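Local atomic coordinates of histidine acid phosphatase (Hafnia alvei, PDB entry 4ARU), a protein that belongs to branch 2 of the histidine phosphatase superfamily, the histidine acid phosphatases, whose alpha/beta core is built round a mixed beta-sheet. Residues 8-13 / 337-342; 14-19 / 301-306; 354-359 / 375-380. All blocks are in the same frame, centred on the assembly; numbering follows the deposited sequence.

Strand 9-18 opens the fold near the N terminus and serves two contacts in succession. Segment 8-13, with the first part of the strand, pairs antiparallel with 337-342 in contact 1, closing a loop of more than 300 residues; segment 14-19, with the rest of it, pairs in parallel with 301-306 in contact 2, whose loop nests inside that of contact 1. The strand thus has 300-305 along one edge and 335-342 along the other. From 335-342 the chain turns back into 348-356, and contact 3 (354-359 with 375-380) follows in series as a short local closure, adding strand 375-378 to the same mixed sheet. Centres of contacts 1 and 2 lie about 17 Å apart.

Contact 1: residues 8-13 / 337-342; sequences FQLERV and VFERWV. Unlike the reference sequence in segment 8-13: Arg12 (reference Lys).
A classic beta bulge interrupts the antiparallel pairing of strands 9-13 and 337-342: Glu11 and Arg12 together face Arg340, and the register slips by one residue between the Leu10-Trp341 and Arg12-Arg340 pairs. Both backbone groups of Arg340 are used at the bulge, its N-H by Arg12 O and its carbonyl by the N-H of Glu11; on the N-terminal side Gln9 and Val342 exchange two backbone bonds. At the bulge the side chain of Glu11 sets out toward the other strand, and OE1 takes the N-H of Arg340 NE in a salt bridge of 2.8 Å, nearly straight at 171° and in the guanidinium plane, though on the anti side of the carboxylate and somewhat out of its plane. A weak bond from Arg340 NH2 and one from a water also reach Glu11 OE1. Arg340 leaves with CG opposite its backbone N (chi1 173°) and both arginine chains run extended, side by side, which lets the guanidinium of Arg12 lie flat on that of Arg340, planes 8° apart and centres 4.3 Å apart, with Arg340 CD over the middle of the Arg12 guanidinium. Two like charges probably tolerate this because Glu11 holds Arg340 while Arg12 NE bonds to Ala281 O and Arg340 NH1 to Leu282 O. On the face of Leu10, Val13, Glu339 and Trp341 the packing is largely apolar, with one buried carboxylate: Leu10 CB stands over the six-membered ring of Trp341, 3.8 Å from its centroid, a CH-pi contact. Trp341 NE1 gives its hydrogen to Glu339 OE1 (2.9 Å), while Glu339 OE2 pairs with Arg67 of helix 51-70. One residue set opposite two, here Arg340 opposite Glu11 and Arg12, defines the classic bulge of antiparallel sheets.

Contact 2: residues 14-19 / 301-306; sequences VILSRH and LFIAGH. With TLA (L(+)-tartaric acid), chain B.
Arg18 and His19, the RH of the RHG motif of histidine acid phosphatases, meet His306 of the HD motif round a bound L(+)-tartaric acid, probably from the crystallisation liquor, at the C-terminal ends of two parallel strands. Arg18 grips one carboxylate of the ligand with two bonds, NE to O41 (2.8 Å) and NH2 to O4 (2.7 Å); with CG opposite the backbone N (chi1 -173°) and the chain extended to NE, the guanidinium meets the carboxylate edge-on at O4, and NH1 is held by Glu222 and Thr330 O. The ligand hydroxyl O2 sits between two imidazoles, 2.7 Å from His19 NE2 and 2.7 Å from His306 ND1, near the plane of each ring. The rings stand at 80° to one another. Arg22, Arg94 and Asp307 also bond to the ligand. His306 NE2 is bonded to Asp90, which probably helps to fix the ring's rotation, and His306 occupies the N-cap position of helix 307-317. Behind this site five backbone bonds form a parallel ladder, from Ile15 N to Leu301 O through His19 N to Gly305 O, the last bent (143°). Leu16 CD1 packs against Ile303 CG2 on one face; on the other, Ser17 CB lies 3.4 Å from Phe302 CZ.

Contact 3: residues 354-359 / 375-380; sequences MVYQTL and GSVRLN. With K (potassium ion), chain E.
Met354 begins the antiparallel pairing by exchanging two backbone hydrogen bonds with Val377: Met354 N to Val377 O and Val377 N to Met354 O, both 2.9 Å. Its carbonyl also receives the CA-H of Ser376 at 3.2 Å from Ser376 CA, and Leu379 CD1, beyond the last pair, lies 4.1 Å from Met354 N. Val355 comes next, in the non-hydrogen-bonded pair with Ser376; on this face Arg67 of helix 51-70 touches Val355. Tyr356 then faces Gly375. Its N-H bonds to Gly375 O, and the return bond from Gly375 N is weak. With CG between the backbone N and the carbonyl carbon (chi1 67°), the ring folds across the neighbouring strand, and Gly375 CA lies over one ring face, 3.9 Å from its centroid and offset toward the rim, a CH-pi contact. Tyr356 OH bonds to Pro324 O and accepts from a water at 2.8 Å. Past the strand, Thr358 takes the N-cap position of helix 359-363. At the far end of 375-380, Asn380 OD1 binds the potassium ion at 2.6 Å, with Ile381, Cys384 and Gln387 completing the protein ligands. An aromatic ring laid over a cross-strand glycine is a recognised pairing of antiparallel beta-sheets.

Contact 1: residues 8-13 / 337-342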
loop_
_atom_site.group_PDB
_atom_site.type_symbol
_atom_site.label_atom_id
_atom_site.label_comp_id
_atom_site.label_asym_id
_atom_site.label_seq_id
_atom_site.Cartn_x
_atom_site.Cartn_y
_atom_site.Cartn_z
ATOM N N PHE A 8 -8.169 -8.867 27.505
ATOM C CA PHE A 8 -7.873 -7.864 26.484
ATOM C C PHE A 8 -9.154 -7.435 25.792
ATOM O O PHE A 8 -10.035 -8.258 25.492
ATOM C CB PHE A 8 -6.870 -8.400 25.454
ATOM C CG PHE A 8 -5.406 -8.182 25.824
ATOM C CD1 PHE A 8 -4.920 -8.535 27.061
ATOM C CD2 PHE A 8 -4.535 -7.659 24.888
ATOM C CE1 PHE A 8 -3.559 -8.338 27.383
ATOM C CE2 PHE A 8 -3.185 -7.476 25.196
ATOM C CZ PHE A 8 -2.714 -7.817 26.428
ATOM N N GLN A 9 -9.216 -6.154 25.484
ATOM C CA GLN A 9 -10.373 -5.552 24.774
ATOM C C GLN A 9 -9.914 -4.744 23.606
ATOM O O GLN A 9 -9.041 -3.946 23.735
ATOM C CB GLN A 9 -11.102 -4.614 25.741
ATOM C CG GLN A 9 -11.601 -5.235 27.023
ATOM C CD GLN A 9 -12.760 -6.217 26.826
ATOM O OE1 GLN A 9 -13.417 -6.221 25.786
ATOM N NE2 GLN A 9 -13.028 -7.010 27.838
ATOM N N LEU A 10 -10.534 -4.932 22.439
ATOM C CA LEU A 10 -10.226 -4.129 21.265
ATOM C C LEU A 10 -11.023 -2.830 21.300
ATOM O O LEU A 10 -12.275 -2.871 21.243
ATOM C CB LEU A 10 -10.559 -4.892 19.987
ATOM C CG LEU A 10 -10.284 -4.131 18.673
ATOM C CD1 LEU A 10 -8.838 -3.722 18.485
ATOM C CD2 LEU A 10 -10.757 -4.987 17.498
ATOM N N GLU A 11 -10.358 -1.682 21.458
ATOM C CA GLU A 11 -11.066 -0.396 21.631
ATOM C C GLU A 11 -11.308 0.317 20.289
ATOM O O GLU A 11 -12.309 0.991 20.132
ATOM C CB GLU A 11 -10.298 0.541 22.553
ATOM C CG GLU A 11 -10.330 0.029 23.993
ATOM C CD GLU A 11 -10.000 1.070 25.016
ATOM O OE1 GLU A 11 -9.443 2.114 24.633
ATOM O OE2 GLU A 11 -10.322 0.844 26.196
ATOM N N ARG A 12 -10.388 0.208 19.348
ATOM C CA ARG A 12 -10.591 0.762 18.025
ATOM C C ARG A 12 -9.512 0.392 17.084
ATOM O O ARG A 12 -8.471 -0.134 17.485
ATOM C CB ARG A 12 -10.747 2.241 18.080
ATOM C CG ARG A 12 -9.659 2.960 18.798
ATOM C CD ARG A 12 -10.108 4.408 18.879
ATOM N NE ARG A 12 -9.153 5.281 19.575
ATOM C CZ ARG A 12 -9.092 5.479 20.878
ATOM N NH1 ARG A 12 -9.893 4.816 21.715
ATOM N NH2 ARG A 12 -8.177 6.326 21.348
ATOM N N VAL A 13 -9.762 0.648 15.812
ATOM C CA VAL A 13 -8.894 0.223 14.719
ATOM C C VAL A 13 -8.686 1.380 13.758
ATOM O O VAL A 13 -9.614 2.202 13.537
ATOM C CB VAL A 13 -9.530 -0.960 13.965
ATOM C CG1 VAL A 13 -8.652 -1.434 12.825
ATOM C CG2 VAL A 13 -9.779 -2.102 14.914
ATOM N N VAL A 337 -3.410 -2.746 9.369
ATOM C CA VAL A 337 -4.469 -2.653 10.346
ATOM C C VAL A 337 -3.811 -2.464 11.685
ATOM O O VAL A 337 -3.189 -3.377 12.238
ATOM C CB VAL A 337 -5.364 -3.901 10.346
ATOM C CG1 VAL A 337 -6.460 -3.767 11.386
ATOM C CG2 VAL A 337 -5.936 -4.165 8.934
ATOM N N PHE A 338 -4.007 -1.289 12.228
ATOM C CA PHE A 338 -3.496 -0.897 13.543
ATOM C C PHE A 338 -4.611 -1.017 14.564
ATOM O O PHE A 338 -5.675 -0.411 14.390
ATOM C CB PHE A 338 -2.990 0.540 13.562
ATOM C CG PHE A 338 -1.832 0.811 12.676
ATOM C CD1 PHE A 338 -1.985 1.068 11.323
ATOM C CD2 PHE A 338 -0.568 0.991 13.260
ATOM C CE1 PHE A 338 -0.899 1.326 10.546
ATOM C CE2 PHE A 338 0.530 1.315 12.464
ATOM C CZ PHE A 338 0.343 1.443 11.087
ATOM N N GLU A 339 -4.405 -1.796 15.627
ATOM C CA GLU A 339 -5.430 -2.100 16.623
ATOM C C GLU A 339 -4.985 -1.556 17.942
ATOM O O GLU A 339 -3.884 -1.864 18.407
ATOM C CB GLU A 339 -5.641 -3.597 16.736
ATOM C CG GLU A 339 -6.198 -4.182 15.459
ATOM C CD GLU A 339 -6.491 -5.671 15.488
ATOM O OE1 GLU A 339 -6.034 -6.393 16.389
ATOM O OE2 GLU A 339 -7.195 -6.109 14.543
ATOM N N ARG A 340 -5.875 -0.824 18.585
ATOM C CA ARG A 340 -5.678 -0.350 19.953
ATOM C C ARG A 340 -6.380 -1.295 20.880
ATOM O O ARG A 340 -7.603 -1.371 20.888
ATOM C CB ARG A 340 -6.220 1.086 20.172
ATOM C CG ARG A 340 -6.197 1.549 21.608
ATOM C CD ARG A 340 -7.087 2.766 21.841
ATOM N NE ARG A 340 -7.276 3.069 23.223
ATOM C CZ ARG A 340 -6.497 3.859 23.995
ATOM N NH1 ARG A 340 -5.492 4.558 23.501
ATOM N NH2 ARG A 340 -6.769 4.003 25.276
ATOM N N TRP A 341 -5.583 -2.032 21.664
ATOM C CA TRP A 341 -6.068 -3.008 22.631
ATOM C C TRP A 341 -5.801 -2.470 24.017
ATOM O O TRP A 341 -4.802 -1.774 24.229
ATOM C CB TRP A 341 -5.283 -4.309 22.475
ATOM C CG TRP A 341 -5.620 -5.063 21.277
ATOM C CD1 TRP A 341 -5.057 -4.988 20.023
ATOM C CD2 TRP A 341 -6.642 -6.073 21.191
ATOM N NE1 TRP A 341 -5.664 -5.891 19.183
ATOM C CE2 TRP A 341 -6.639 -6.554 19.869
ATOM C CE3 TRP A 341 -7.550 -6.614 22.114
ATOM C CZ2 TRP A 341 -7.535 -7.532 19.443
ATOM C CZ3 TRP A 341 -8.435 -7.589 21.681
ATOM C CH2 TRP A 341 -8.406 -8.036 20.359
ATOM N N VAL A 342 -6.650 -2.797 24.977
ATOM C CA VAL A 342 -6.314 -2.504 26.401
ATOM C C VAL A 342 -6.469 -3.773 27.155
ATOM O O VAL A 342 -7.325 -4.579 26.851
ATOM C CB VAL A 342 -7.147 -1.453 27.203
ATOM C CG1 VAL A 342 -6.947 -0.058 26.658
ATOM C CG2 VAL A 342 -8.621 -1.848 27.339
HETATM O O HOH W 1 -8.318 3.232 27.049
#

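Contact 2: residues 14-19 / 301-306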
loop_
_atom_site.group_PDB
_atom_site.type_symbol
_atom_site.label_atom_id
_atom_site.label_comp_id
_atom_site.label_asym_id
_atom_site.label_seq_id
_atom_site.Cartn_x
_atom_site.Cartn_y
_atom_site.Cartn_z
ATOM N N VAL A 14 -7.505 1.421 13.163
ATOM C CA VAL A 14 -7.193 2.328 12.069
ATOM C C VAL A 14 -6.620 1.477 10.947
ATOM O O VAL A 14 -5.624 0.753 11.147
ATOM C CB VAL A 14 -6.189 3.408 12.468
ATOM C CG1 VAL A 14 -5.937 4.339 11.267
ATOM C CG2 VAL A 14 -6.601 4.126 13.719
ATOM N N ILE A 15 -7.234 1.539 9.782
ATOM C CA ILE A 15 -6.882 0.745 8.654
ATOM C C ILE A 15 -6.340 1.642 7.555
ATOM O O ILE A 15 -7.043 2.565 7.141
ATOM C CB ILE A 15 -8.118 0.016 8.124
ATOM C CG1 ILE A 15 -8.742 -0.832 9.259
ATOM C CG2 ILE A 15 -7.787 -0.841 6.917
ATOM C CD1 ILE A 15 -10.040 -1.502 8.892
ATOM N N LEU A 16 -5.112 1.423 7.122
ATOM C CA LEU A 16 -4.523 2.162 6.000
ATOM C C LEU A 16 -4.477 1.175 4.857
ATOM O O LEU A 16 -3.678 0.223 4.835
ATOM C CB LEU A 16 -3.114 2.704 6.355
ATOM C CG LEU A 16 -2.438 3.329 5.143
ATOM C CD1 LEU A 16 -3.181 4.559 4.626
ATOM C CD2 LEU A 16 -1.025 3.731 5.474
ATOM N N SER A 17 -5.412 1.344 3.927
ATOM C CA SER A 17 -5.637 0.399 2.863
ATOM C C SER A 17 -5.156 0.919 1.528
ATOM O O SER A 17 -5.416 2.075 1.191
ATOM C CB SER A 17 -7.129 0.124 2.713
ATOM O OG SER A 17 -7.381 -0.928 1.806
ATOM N N ARG A 18 -4.545 0.069 0.712
ATOM C CA ARG A 18 -4.400 0.406 -0.706
ATOM C C ARG A 18 -5.756 0.305 -1.360
ATOM O O ARG A 18 -6.594 -0.523 -0.984
ATOM C CB ARG A 18 -3.443 -0.537 -1.378
ATOM C CG ARG A 18 -3.083 -0.196 -2.822
ATOM C CD ARG A 18 -2.045 -1.148 -3.381
ATOM N NE ARG A 18 -1.789 -0.803 -4.773
ATOM C CZ ARG A 18 -1.424 -1.639 -5.716
ATOM N NH1 ARG A 18 -1.137 -2.909 -5.453
ATOM N NH2 ARG A 18 -1.313 -1.207 -6.965
ATOM N N HIS A 19 -5.981 1.118 -2.379
ATOM C CA HIS A 19 -7.157 0.927 -3.216
ATOM C C HIS A 19 -7.189 -0.426 -3.901
ATOM O O HIS A 19 -6.231 -1.210 -3.897
ATOM C CB HIS A 19 -7.215 2.019 -4.306
ATOM C CG HIS A 19 -6.014 2.052 -5.181
ATOM N ND1 HIS A 19 -5.713 1.095 -6.125
ATOM C CD2 HIS A 19 -4.991 2.937 -5.199
ATOM C CE1 HIS A 19 -4.551 1.385 -6.689
ATOM N NE2 HIS A 19 -4.107 2.514 -6.156
ATOM N N LEU A 301 -11.582 3.561 11.667
ATOM C CA LEU A 301 -11.118 4.620 10.766
ATOM C C LEU A 301 -10.450 3.906 9.596
ATOM O O LEU A 301 -9.444 3.234 9.776
ATOM C CB LEU A 301 -10.186 5.601 11.451
ATOM C CG LEU A 301 -9.423 6.604 10.586
ATOM C CD1 LEU A 301 -10.407 7.431 9.777
ATOM C CD2 LEU A 301 -8.494 7.481 11.369
ATOM N N PHE A 302 -11.031 4.005 8.402
ATOM C CA PHE A 302 -10.516 3.389 7.195
ATOM C C PHE A 302 -9.989 4.525 6.301
ATOM O O PHE A 302 -10.768 5.440 5.931
ATOM C CB PHE A 302 -11.623 2.596 6.492
ATOM C CG PHE A 302 -11.193 1.868 5.263
ATOM C CD1 PHE A 302 -11.258 2.478 4.025
ATOM C CD2 PHE A 302 -10.746 0.547 5.314
ATOM C CE1 PHE A 302 -10.945 1.782 2.866
ATOM C CE2 PHE A 302 -10.407 -0.145 4.149
ATOM C CZ PHE A 302 -10.493 0.500 2.923
ATOM N N ILE A 303 -8.725 4.416 5.905
ATOM C CA ILE A 303 -8.041 5.400 5.138
ATOM C C ILE A 303 -7.682 4.756 3.815
ATOM O O ILE A 303 -6.876 3.777 3.773
ATOM C CB ILE A 303 -6.790 5.931 5.865
ATOM C CG1 ILE A 303 -7.127 6.499 7.245
ATOM C CG2 ILE A 303 -6.087 6.964 4.984
ATOM C CD1 ILE A 303 -5.903 6.848 8.081
ATOM N N ALA A 304 -8.248 5.280 2.725
ATOM C CA ALA A 304 -8.093 4.672 1.402
ATOM C C ALA A 304 -7.033 5.445 0.631
ATOM O O ALA A 304 -7.260 6.540 0.148
ATOM C CB ALA A 304 -9.425 4.682 0.626
ATOM N N GLY A 305 -5.871 4.795 0.518
ATOM C CA GLY A 305 -4.704 5.376 -0.117
ATOM C C GLY A 305 -4.042 4.465 -1.153
ATOM O O GLY A 305 -4.719 3.745 -1.915
ATOM N N HIS A 306 -2.709 4.474 -1.137
ATOM C CA HIS A 306 -1.876 3.979 -2.227
ATOM C C HIS A 306 -0.799 3.070 -1.666
ATOM O O HIS A 306 -0.496 3.088 -0.445
ATOM C CB HIS A 306 -1.219 5.116 -2.946
ATOM C CG HIS A 306 -2.185 6.182 -3.379
ATOM N ND1 HIS A 306 -2.793 6.189 -4.621
ATOM C CD2 HIS A 306 -2.701 7.233 -2.702
ATOM C CE1 HIS A 306 -3.596 7.224 -4.702
ATOM N NE2 HIS A 306 -3.547 7.889 -3.564
HETATM O O1 TLA B . -1.198 6.796 -7.273
HETATM O O11 TLA B . 0.299 5.771 -8.620
HETATM C C1 TLA B . -0.698 5.773 -7.837
HETATM C C2 TLA B . -1.368 4.457 -7.605
HETATM O O2 TLA B . -2.515 4.630 -6.784
HETATM C C3 TLA B . -0.375 3.528 -6.889
HETATM O O3 TLA B . 0.230 4.142 -5.763
HETATM C C4 TLA B . -1.063 2.246 -6.496
HETATM O O4 TLA B . -1.442 1.485 -7.432
HETATM O O41 TLA B . -1.230 1.933 -5.280
#

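Contact 3: residues 354-359 / 375-380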
loop_
_atom_site.group_PDB
_atom_site.type_symbol
_atom_site.label_atom_id
_atom_site.label_comp_id
_atom_site.label_asym_id
_atom_site.label_seq_id
_atom_site.Cartn_x
_atom_site.Cartn_y
_atom_site.Cartn_z
ATOM N N MET A 354 -0.654 -6.841 8.596
ATOM C CA MET A 354 -0.909 -6.642 7.173
ATOM C C MET A 354 -1.987 -7.617 6.785
ATOM O O MET A 354 -1.753 -8.808 6.851
ATOM C CB MET A 354 0.344 -6.865 6.324
ATOM C CG MET A 354 0.227 -6.394 4.898
ATOM S SD MET A 354 0.046 -4.560 4.769
ATOM C CE MET A 354 -0.270 -4.707 3.009
ATOM N N VAL A 355 -3.132 -7.103 6.340
ATOM C CA VAL A 355 -4.287 -7.963 6.006
ATOM C C VAL A 355 -4.559 -7.821 4.515
ATOM O O VAL A 355 -4.504 -6.708 3.979
ATOM C CB VAL A 355 -5.517 -7.540 6.829
ATOM C CG1 VAL A 355 -6.750 -8.388 6.501
ATOM C CG2 VAL A 355 -5.208 -7.664 8.318
ATOM N N TYR A 356 -4.750 -8.936 3.845
ATOM C CA TYR A 356 -4.721 -8.975 2.372
ATOM C C TYR A 356 -5.363 -10.193 1.789
ATOM O O TYR A 356 -5.520 -11.200 2.460
ATOM C CB TYR A 356 -3.259 -8.909 1.915
ATOM C CG TYR A 356 -2.517 -10.164 2.307
ATOM C CD1 TYR A 356 -2.044 -10.358 3.597
ATOM C CD2 TYR A 356 -2.330 -11.229 1.390
ATOM C CE1 TYR A 356 -1.360 -11.492 3.946
ATOM C CE2 TYR A 356 -1.702 -12.385 1.751
ATOM C CZ TYR A 356 -1.242 -12.526 3.062
ATOM O OH TYR A 356 -0.625 -13.684 3.428
ATOM N N GLN A 357 -5.749 -10.063 0.523
ATOM C CA GLN A 357 -6.114 -11.185 -0.284
ATOM C C GLN A 357 -4.876 -11.785 -0.947
ATOM O O GLN A 357 -4.052 -11.063 -1.524
ATOM C CB GLN A 357 -7.113 -10.760 -1.339
ATOM C CG GLN A 357 -8.506 -10.533 -0.764
ATOM C CD GLN A 357 -9.252 -9.385 -1.411
ATOM O OE1 GLN A 357 -8.756 -8.243 -1.440
ATOM N NE2 GLN A 357 -10.494 -9.634 -1.769
ATOM N N THR A 358 -4.779 -13.098 -0.867
ATOM C CA THR A 358 -3.786 -13.831 -1.641
ATOM C C THR A 358 -4.012 -13.627 -3.113
ATOM O O THR A 358 -5.076 -13.182 -3.566
ATOM C CB THR A 358 -3.773 -15.328 -1.340
ATOM O OG1 THR A 358 -4.977 -15.923 -1.834
ATOM C CG2 THR A 358 -3.607 -15.637 0.114
ATOM N N LEU A 359 -3.004 -13.924 -3.908
ATOM C CA LEU A 359 -3.146 -13.827 -5.341
ATOM C C LEU A 359 -4.320 -14.677 -5.863
ATOM O O LEU A 359 -5.100 -14.207 -6.712
ATOM C CB LEU A 359 -1.830 -14.187 -6.078
ATOM C CG LEU A 359 -1.768 -13.743 -7.554
ATOM C CD1 LEU A 359 -2.049 -12.267 -7.773
ATOM C CD2 LEU A 359 -0.399 -14.178 -8.116
ATOM N N GLY A 375 -5.697 -13.311 4.201
ATOM C CA GLY A 375 -4.363 -13.433 4.760
ATOM C C GLY A 375 -4.134 -12.352 5.780
ATOM O O GLY A 375 -4.698 -11.249 5.732
ATOM N N SER A 376 -3.291 -12.667 6.762
ATOM C CA SER A 376 -2.930 -11.682 7.778
ATOM C C SER A 376 -1.552 -12.041 8.303
ATOM O O SER A 376 -1.306 -13.191 8.622
ATOM C CB SER A 376 -3.974 -11.622 8.910
ATOM O OG SER A 376 -3.704 -10.626 9.896
ATOM N N VAL A 377 -0.670 -11.049 8.385
ATOM C CA VAL A 377 0.665 -11.224 8.942
ATOM C C VAL A 377 0.802 -10.249 10.099
ATOM O O VAL A 377 0.634 -9.041 9.919
ATOM C CB VAL A 377 1.750 -10.969 7.888
ATOM C CG1 VAL A 377 3.133 -11.024 8.511
ATOM C CG2 VAL A 377 1.645 -12.017 6.791
ATOM N N ARG A 378 1.123 -10.755 11.278
ATOM C CA ARG A 378 1.354 -9.925 12.435
ATOM C C ARG A 378 2.760 -9.332 12.323
ATOM O O ARG A 378 3.723 -10.052 12.054
ATOM C CB ARG A 378 1.240 -10.769 13.703
ATOM C CG ARG A 378 0.913 -9.936 14.926
ATOM C CD ARG A 378 0.287 -10.769 16.032
ATOM N NE ARG A 378 1.167 -11.841 16.462
ATOM C CZ ARG A 378 0.839 -12.837 17.292
ATOM N NH1 ARG A 378 -0.385 -12.928 17.803
ATOM N NH2 ARG A 378 1.751 -13.743 17.633
ATOM N N LEU A 379 2.889 -8.046 12.552
ATOM C CA LEU A 379 4.144 -7.328 12.346
ATOM C C LEU A 379 4.923 -6.989 13.597
ATOM O O LEU A 379 4.406 -6.510 14.623
ATOM C CB LEU A 379 3.868 -6.024 11.572
ATOM C CG LEU A 379 3.135 -6.250 10.243
ATOM C CD1 LEU A 379 2.849 -4.897 9.567
ATOM C CD2 LEU A 379 3.942 -7.099 9.298
ATOM N N ASN A 380 6.227 -7.153 13.451
ATOM C CA ASN A 380 7.207 -6.728 14.408
ATOM C C ASN A 380 7.561 -5.281 14.155
ATOM O O ASN A 380 7.755 -4.875 13.009
ATOM C CB ASN A 380 8.480 -7.560 14.263
ATOM C CG ASN A 380 9.548 -7.156 15.257
ATOM O OD1 ASN A 380 9.277 -7.080 16.437
ATOM N ND2 ASN A 380 10.775 -6.933 14.785
HETATM K K K E . 9.720 -5.579 18.560
HETATM O O HOH W 2 -1.469 -15.242 5.542
HETATM O O HOH W 3 12.418 -5.278 18.833
HETATM O O HOH W 4 10.014 -7.791 20.114
#